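Local structure of putative alpha KG dependent 2,4-D dioxygenase (Burkholderia xenovorans, 5J92) at residues F151-M154 with R155-Y158. The protein probably acts as a 2-oxoglutarate-dependent dioxygenase of the TauD/TfdA family that binds iron(II). Sequence-based numbering, arbitrary orientation.
Sequences FADM and RAAY
The carboxylate of Asp153 meets the guanidinium edge of Arg155 in a side-on, two-point salt bridge. NE of Arg155 donates to OD1 of Asp153 at 2.9 Å, and NH2 of Arg155 donates to OD2 of Asp153 at 2.8 Å. Both bonds are nearly straight and reach the syn side, tilted out of the carboxylate plane. The two flat groups are not coplanar; their planes lie 30° apart. A bend at chi3 of Arg155 (-59°) folds the chain back so that NE faces the acid two residues earlier.

OD1 of Asp153 also accepts from Ala156 N at 3.1 Å, from above the carboxylate plane and on the opposite face from Arg155 NE. A weak, bent bond comes from Arg155 N. Asp153 is thus the N-cap of helix 154-159, at the point where strand 149-153 of the three-stranded antiparallel sheet turns into the helix. Its CG stands anti to the backbone N (chi1 -171°), which brings OD1 to the N-H groups of Arg155 and Ala156. These bonds and the bridge hold the buried carboxylate from several directions, and the helix start probably adds to its stabilisation as an anion.

The CB of Ala156 packs on CG of Asp153 at 3.7 Å. Main-chain bonds then start the helical turn, Ala157 N to Asp153 O and Tyr158 N to Met154 O, both 3.1 Å. Arg155 NH2 also donates to the carbonyl oxygen of Phe19 and NH1 to that of Gln47. The hydroxyl of Tyr158 is hydrogen-bonded to Glu170. Met154 packs against Met270 of strand 269-273, which also carries the iron ligand His271.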
loop_
_atom_site.group_PDB
_atom_site.type_symbol
_atom_site.label_atom_id
_atom_site.label_comp_id
_atom_site.label_asym_id
_atom_site.label_seq_id
_atom_site.Cartn_x
_atom_site.Cartn_y
_atom_site.Cartn_z
ATOM N N PHE A 151 4.458 12.560 -6.549
ATOM C CA PHE A 151 3.984 12.264 -7.894
ATOM C C PHE A 151 4.604 10.959 -8.352
ATOM O O PHE A 151 5.824 10.787 -8.270
ATOM C CB PHE A 151 4.325 13.397 -8.876
ATOM C CG PHE A 151 3.718 14.716 -8.499
ATOM C CD1 PHE A 151 2.432 15.035 -8.913
ATOM C CD2 PHE A 151 4.421 15.626 -7.707
ATOM C CE1 PHE A 151 1.850 16.250 -8.563
ATOM C CE2 PHE A 151 3.853 16.842 -7.349
ATOM C CZ PHE A 151 2.559 17.155 -7.780
ATOM N N ALA A 152 3.768 10.051 -8.844
ATOM C CA ALA A 152 4.212 8.746 -9.310
ATOM C C ALA A 152 4.025 8.656 -10.816
ATOM O O ALA A 152 2.920 8.884 -11.329
ATOM C CB ALA A 152 3.461 7.626 -8.592
ATOM N N ASP A 153 5.105 8.326 -11.520
ATOM C CA ASP A 153 5.111 8.325 -12.986
ATOM C C ASP A 153 4.496 7.028 -13.513
ATOM O O ASP A 153 5.120 5.963 -13.435
ATOM C CB ASP A 153 6.538 8.505 -13.492
ATOM C CG ASP A 153 6.608 8.735 -15.011
ATOM O OD1 ASP A 153 5.645 8.373 -15.736
ATOM O OD2 ASP A 153 7.649 9.277 -15.463
ATOM N N MET A 154 3.271 7.109 -14.044
ATOM C CA MET A 154 2.596 5.933 -14.591
ATOM C C MET A 154 3.162 5.485 -15.941
ATOM O O MET A 154 2.891 4.349 -16.365
ATOM C CB MET A 154 1.094 6.203 -14.744
ATOM C CG MET A 154 0.362 6.484 -13.429
ATOM S SD MET A 154 0.495 5.122 -12.256
ATOM C CE MET A 154 1.787 5.705 -11.200
ATOM N N ARG A 155 3.878 6.365 -16.650
ATOM C CA ARG A 155 4.568 5.953 -17.875
ATOM C C ARG A 155 5.769 5.080 -17.536
ATOM O O ARG A 155 5.955 4.000 -18.113
ATOM C CB ARG A 155 5.026 7.180 -18.671
ATOM C CG ARG A 155 4.021 8.317 -18.728
ATOM C CD ARG A 155 4.690 9.617 -19.142
ATOM N NE ARG A 155 5.762 9.983 -18.200
ATOM C CZ ARG A 155 6.609 10.997 -18.365
ATOM N NH1 ARG A 155 6.524 11.780 -19.442
ATOM N NH2 ARG A 155 7.539 11.241 -17.437
ATOM N N ALA A 156 6.608 5.555 -16.603
ATOM C CA ALA A 156 7.759 4.784 -16.163
ATOM C C ALA A 156 7.324 3.452 -15.570
ATOM O O ALA A 156 7.957 2.417 -15.810
ATOM C CB ALA A 156 8.566 5.592 -15.135
ATOM N N ALA A 157 6.236 3.458 -14.795
ATOM C CA ALA A 157 5.745 2.213 -14.219
ATOM C C ALA A 157 5.310 1.248 -15.312
ATOM O O ALA A 157 5.596 0.047 -15.242
ATOM C CB ALA A 157 4.588 2.494 -13.260
ATOM N N TYR A 158 4.600 1.749 -16.322
ATOM C CA TYR A 158 4.219 0.881 -17.433
ATOM C C TYR A 158 5.458 0.332 -18.129
ATOM O O TYR A 158 5.538 -0.868 -18.419
ATOM C CB TYR A 158 3.323 1.624 -18.426
ATOM C CG TYR A 158 2.976 0.775 -19.622
ATOM C CD1 TYR A 158 1.926 -0.120 -19.574
ATOM C CD2 TYR A 158 3.722 0.851 -20.790
ATOM C CE1 TYR A 158 1.613 -0.917 -20.654
ATOM C CE2 TYR A 158 3.416 0.066 -21.881
ATOM C CZ TYR A 158 2.355 -0.815 -21.804
ATOM O OH TYR A 158 2.056 -1.610 -22.878
#